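Local coordinates for protein putative enoyl-CoA hydratase/isomerase (Mycobacterium abscessus, PDB 3RSI) that probably acts on enoyl-CoA thioesters in lipid metabolism as a crotonase-type hydratase (hydro-lyase) or isomerase, at residues G117-Q122 against A148-R153; D130-F135 against V188-A193. All blocks are in the same frame, centred on the assembly; numbering follows the deposited sequence.

Contact 1: G117-Q122 against A148-R153; sequences GCEMLQ and AGSMVR
With CG of E119 beside its own backbone N (chi1 -63°) and the chain bent at chi2 (-126°), the carboxylate is brought to the N-terminal end of helix 150-157. The hydroxyl of S150 lies beside its own backbone N as well (chi1 -65°), which brings OG and N of this residue to the same carboxylate oxygen. E119 OE1 accepts both, S150 N at 3.0 Å, nearly along its C-O axis, and S150 OG at a very short 2.5 Å. The other oxygen, E119 OE2, takes A148 N at 2.9 Å on its syn side but well out of the carboxylate plane, while A148 CB packs against it. Thus a buried acid is held through both oxygens by A148, in the loop before helix 150-157, and by S150, its first residue. E119 also touches L137 and P146.

Q122 finishes the network. Q122 NE2 gives one N-H to S150 OG at 2.9 Å and the other to C118 O at 3.0 Å; this second bond is almost straight and lies in the amide plane, so the two together fix the rotation of the amide. Q122 OE1 rests against R153 CB. A water links E119 O, A148 O and R153 NH1, reaching the guanidinium at its edge, whereas R153 NH2 makes a salt bridge with E227 of the second subunit.

G149, the N-cap residue, has a positive phi suited to glycine. In this crotonase-like fold the contact joins helix 116-121, whose L121 packs on strands 105-109 and 113-114, to helix 150-157, which meets the second subunit through M151 and V152; M120 and L121 reach the third.

Contact 2: D130-F135 against V188-A193; sequences DEHATF and VPAGTA
The end of strand 126-130 and the turn that follows strand 186-188 meet here, the last rung of a parallel sheet passing into two facing beta turns. In the rung, D130 pairs with V188, and E131 N donates to V188 O at 2.8 Å. Beyond it the side chains of D130 and E131 reach for the backbone of the type II turn P189-T192. D130 OD2 accepts an almost straight bond from G191 N at 2.7 Å, and E131 OE1 receives A190 N at 3.0 Å on its anti lone pair.

The D130 carboxylate serves both turns: with CG anti to the backbone N (chi1 -169°), OD2 faces G191 while D130 OD1 takes H132 N at 2.8 Å through its anti lone pair, closing an Asx turn within the type I turn D130-A133. A water bridges D130 OD2 and A193 N. A190 CB sits 3.7 Å from H132 CD2, and E131 CB lies over one face of the imidazole.

Strand 126-130 is the middle strand of this sheet, between 105-109 and 186-188; the P189-T192 turn leads from the edge strand into helix 193-205, and the D130-A133 turn leads on into strand 134-136.

The centres of contact 1 and contact 2 are 20 Å apart, and both lie in one crotonase-family region. Their segments alternate along the chain: 117-122, 130-135, 148-153, then 188-193. Strand 126-130 links the first two of these, and strand 134-136 is the last regular element before helix 150-157. The two contacts touch directly where L121 CD2 packs 3.7 Å from F135 CD1, so the helix of contact 1 and the strand that follows the D130-A133 turn share one hydrophobic layer. Contact 1 is buried and borders both other subunits, whereas contact 2 lies at a partly exposed edge that neither other subunit touches. Contact 1 ties helix 116-121 to helix 150-157, and contact 2 ties the end of strand 126-130 to the turn that leads into helix 193-205.

Contact 1: G117-Q122 against A148-R153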
loop_
_atom_site.group_PDB
_atom_site.type_symbol
_atom_site.label_atom_id
_atom_site.label_comp_id
_atom_site.label_asym_id
_atom_site.label_seq_id
_atom_site.Cartn_x
_atom_site.Cartn_y
_atom_site.Cartn_z
ATOM N N GLY B 117 -13.638 10.367 13.667
ATOM C CA GLY B 117 -13.178 9.117 14.276
ATOM C C GLY B 117 -12.282 8.306 13.342
ATOM O O GLY B 117 -11.267 7.716 13.764
ATOM N N CYS B 118 -12.666 8.282 12.070
ATOM C CA CYS B 118 -11.968 7.521 11.056
ATOM C C CYS B 118 -10.748 8.302 10.600
ATOM O O CYS B 118 -9.746 7.709 10.197
ATOM C CB CYS B 118 -12.904 7.200 9.894
ATOM S SG CYS B 118 -12.255 6.046 8.660
ATOM N N GLU B 119 -10.810 9.635 10.681
ATOM C CA GLU B 119 -9.617 10.445 10.450
ATOM C C GLU B 119 -8.528 10.138 11.491
ATOM O O GLU B 119 -7.359 9.866 11.130
ATOM C CB GLU B 119 -9.934 11.935 10.433
ATOM C CG GLU B 119 -10.882 12.344 9.309
ATOM C CD GLU B 119 -10.319 13.450 8.462
ATOM O OE1 GLU B 119 -9.214 13.258 7.887
ATOM O OE2 GLU B 119 -10.959 14.503 8.382
ATOM N N MET B 120 -8.908 10.139 12.766
ATOM C CA MET B 120 -7.956 9.839 13.835
ATOM C C MET B 120 -7.442 8.380 13.831
ATOM O O MET B 120 -6.318 8.097 14.276
ATOM C CB MET B 120 -8.541 10.184 15.205
ATOM C CG MET B 120 -8.523 11.665 15.508
ATOM S SD MET B 120 -9.258 12.085 17.118
ATOM C CE MET B 120 -7.979 11.488 18.221
ATOM N N LEU B 121 -8.252 7.468 13.319
ATOM C CA LEU B 121 -7.869 6.063 13.225
ATOM C C LEU B 121 -6.560 5.869 12.445
ATOM O O LEU B 121 -5.795 4.951 12.742
ATOM C CB LEU B 121 -8.984 5.273 12.572
ATOM C CG LEU B 121 -8.843 3.758 12.512
ATOM C CD1 LEU B 121 -9.035 3.089 13.855
ATOM C CD2 LEU B 121 -9.841 3.212 11.487
ATOM N N GLN B 122 -6.315 6.739 11.464
ATOM C CA GLN B 122 -5.125 6.654 10.638
ATOM C C GLN B 122 -3.833 6.962 11.405
ATOM O O GLN B 122 -2.765 6.595 10.948
ATOM C CB GLN B 122 -5.269 7.526 9.388
ATOM C CG GLN B 122 -6.313 6.970 8.413
ATOM C CD GLN B 122 -6.880 8.034 7.502
ATOM O OE1 GLN B 122 -6.241 8.419 6.526
ATOM N NE2 GLN B 122 -8.082 8.523 7.819
ATOM N N ALA B 148 -8.695 16.343 8.044
ATOM C CA ALA B 148 -7.900 16.047 9.240
ATOM C C ALA B 148 -6.898 14.918 8.946
ATOM O O ALA B 148 -6.736 13.976 9.733
ATOM C CB ALA B 148 -8.805 15.708 10.422
ATOM N N GLY B 149 -6.239 15.014 7.795
ATOM C CA GLY B 149 -5.169 14.089 7.426
ATOM C C GLY B 149 -5.521 12.971 6.455
ATOM O O GLY B 149 -4.611 12.336 5.917
ATOM N N SER B 150 -6.818 12.724 6.234
ATOM C CA SER B 150 -7.264 11.547 5.453
ATOM C C SER B 150 -6.847 11.610 3.993
ATOM O O SER B 150 -6.517 10.579 3.389
ATOM C CB SER B 150 -8.775 11.342 5.534
ATOM O OG SER B 150 -9.187 11.013 6.864
ATOM N N MET B 151 -6.845 12.813 3.434
ATOM C CA MET B 151 -6.523 12.968 2.016
ATOM C C MET B 151 -5.032 12.751 1.760
ATOM O O MET B 151 -4.667 12.186 0.755
ATOM C CB MET B 151 -7.028 14.308 1.493
ATOM C CG MET B 151 -8.564 14.381 1.545
ATOM S SD MET B 151 -9.307 15.913 0.962
ATOM C CE MET B 151 -8.959 16.984 2.347
ATOM N N VAL B 152 -4.192 13.149 2.707
ATOM C CA VAL B 152 -2.755 12.804 2.709
ATOM C C VAL B 152 -2.535 11.300 2.967
ATOM O O VAL B 152 -1.834 10.626 2.201
ATOM C CB VAL B 152 -2.025 13.606 3.799
ATOM C CG1 VAL B 152 -0.589 13.103 4.025
ATOM C CG2 VAL B 152 -2.032 15.115 3.462
ATOM N N ARG B 153 -3.189 10.777 4.007
ATOM C CA ARG B 153 -2.797 9.508 4.622
ATOM C C ARG B 153 -3.470 8.255 4.093
ATOM O O ARG B 153 -2.829 7.220 4.022
ATOM C CB ARG B 153 -3.033 9.538 6.129
ATOM C CG ARG B 153 -2.123 10.467 6.864
ATOM C CD ARG B 153 -2.737 10.867 8.172
ATOM N NE ARG B 153 -1.834 11.676 8.966
ATOM C CZ ARG B 153 -2.188 12.292 10.081
ATOM N NH1 ARG B 153 -3.439 12.222 10.505
ATOM N NH2 ARG B 153 -1.294 13.003 10.761
HETATM O O HOH W 1 -5.823 11.352 9.422
#

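Contact 2: D130-F135 against V188-A193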
loop_
_atom_site.group_PDB
_atom_site.type_symbol
_atom_site.label_atom_id
_atom_site.label_comp_id
_atom_site.label_asym_id
_atom_site.label_seq_id
_atom_site.Cartn_x
_atom_site.Cartn_y
_atom_site.Cartn_z
ATOM N N ASP B 130 -14.477 -4.626 15.807
ATOM C CA ASP B 130 -15.699 -5.366 16.062
ATOM C C ASP B 130 -16.301 -5.791 14.716
ATOM O O ASP B 130 -16.309 -5.028 13.754
ATOM C CB ASP B 130 -16.699 -4.480 16.815
ATOM C CG ASP B 130 -17.883 -5.246 17.340
ATOM O OD1 ASP B 130 -18.770 -5.596 16.543
ATOM O OD2 ASP B 130 -17.938 -5.469 18.564
ATOM N N GLU B 131 -16.773 -7.029 14.678
ATOM C CA GLU B 131 -17.603 -7.586 13.617
ATOM C C GLU B 131 -18.597 -6.599 12.980
ATOM O O GLU B 131 -18.832 -6.613 11.769
ATOM C CB GLU B 131 -18.457 -8.685 14.276
ATOM C CG GLU B 131 -18.697 -9.860 13.481
ATOM C CD GLU B 131 -19.641 -10.818 14.185
ATOM O OE1 GLU B 131 -19.688 -10.887 15.453
ATOM O OE2 GLU B 131 -20.342 -11.512 13.442
ATOM N N HIS B 132 -19.234 -5.791 13.815
ATOM C CA HIS B 132 -20.303 -4.908 13.348
ATOM C C HIS B 132 -19.881 -3.442 13.158
ATOM O O HIS B 132 -20.698 -2.622 12.784
ATOM C CB HIS B 132 -21.518 -4.993 14.286
ATOM C CG HIS B 132 -22.055 -6.380 14.444
ATOM N ND1 HIS B 132 -22.377 -7.178 13.368
ATOM C CD2 HIS B 132 -22.362 -7.098 15.551
ATOM C CE1 HIS B 132 -22.831 -8.336 13.807
ATOM N NE2 HIS B 132 -22.835 -8.312 15.127
ATOM N N ALA B 133 -18.613 -3.121 13.399
ATOM C CA ALA B 133 -18.087 -1.785 13.107
ATOM C C ALA B 133 -18.186 -1.431 11.620
ATOM O O ALA B 133 -18.200 -2.310 10.748
ATOM C CB ALA B 133 -16.670 -1.662 13.577
ATOM N N THR B 134 -18.290 -0.134 11.346
ATOM C CA THR B 134 -18.242 0.404 9.982
ATOM C C THR B 134 -17.237 1.555 9.958
ATOM O O THR B 134 -16.966 2.163 11.000
ATOM C CB THR B 134 -19.626 0.912 9.504
ATOM O OG1 THR B 134 -20.153 1.880 10.430
ATOM C CG2 THR B 134 -20.598 -0.247 9.385
ATOM N N PHE B 135 -16.696 1.839 8.772
ATOM C CA PHE B 135 -15.626 2.818 8.580
ATOM C C PHE B 135 -15.936 3.734 7.413
ATOM O O PHE B 135 -16.183 3.277 6.312
ATOM C CB PHE B 135 -14.319 2.078 8.320
ATOM C CG PHE B 135 -13.928 1.173 9.451
ATOM C CD1 PHE B 135 -13.047 1.605 10.421
ATOM C CD2 PHE B 135 -14.508 -0.079 9.581
ATOM C CE1 PHE B 135 -12.712 0.777 11.516
ATOM C CE2 PHE B 135 -14.197 -0.910 10.659
ATOM C CZ PHE B 135 -13.279 -0.476 11.625
ATOM N N VAL B 188 -13.071 -9.165 14.942
ATOM C CA VAL B 188 -13.328 -10.077 16.058
ATOM C C VAL B 188 -14.832 -10.130 16.375
ATOM O O VAL B 188 -15.561 -9.244 15.955
ATOM C CB VAL B 188 -12.538 -9.633 17.292
ATOM C CG1 VAL B 188 -11.008 -9.622 16.995
ATOM C CG2 VAL B 188 -13.028 -8.264 17.798
ATOM N N PRO B 189 -15.294 -11.169 17.116
ATOM C CA PRO B 189 -16.717 -11.269 17.436
ATOM C C PRO B 189 -17.250 -10.068 18.214
ATOM O O PRO B 189 -16.525 -9.459 19.016
ATOM C CB PRO B 189 -16.821 -12.558 18.281
ATOM C CG PRO B 189 -15.651 -13.390 17.873
ATOM C CD PRO B 189 -14.560 -12.403 17.470
ATOM N N ALA B 190 -18.509 -9.741 17.943
ATOM C CA ALA B 190 -19.228 -8.645 18.598
ATOM C C ALA B 190 -18.891 -8.506 20.062
ATOM O O ALA B 190 -18.973 -9.469 20.815
ATOM C CB ALA B 190 -20.754 -8.836 18.438
ATOM N N GLY B 191 -18.495 -7.304 20.466
ATOM C CA GLY B 191 -18.285 -7.018 21.882
ATOM C C GLY B 191 -16.911 -7.372 22.421
ATOM O O GLY B 191 -16.660 -7.137 23.600
ATOM N N THR B 192 -16.015 -7.921 21.589
ATOM C CA THR B 192 -14.701 -8.393 22.072
ATOM C C THR B 192 -13.479 -7.539 21.648
ATOM O O THR B 192 -12.336 -7.880 22.005
ATOM C CB THR B 192 -14.445 -9.887 21.674
ATOM O OG1 THR B 192 -14.193 -9.999 20.261
ATOM C CG2 THR B 192 -15.655 -10.761 22.075
ATOM N N ALA B 193 -13.707 -6.449 20.908
ATOM C CA ALA B 193 -12.595 -5.604 20.408
ATOM C C ALA B 193 -11.651 -5.131 21.511
ATOM O O ALA B 193 -10.431 -5.188 21.339
ATOM C CB ALA B 193 -13.121 -4.407 19.641
HETATM O O HOH W 2 -16.219 -4.769 20.466
#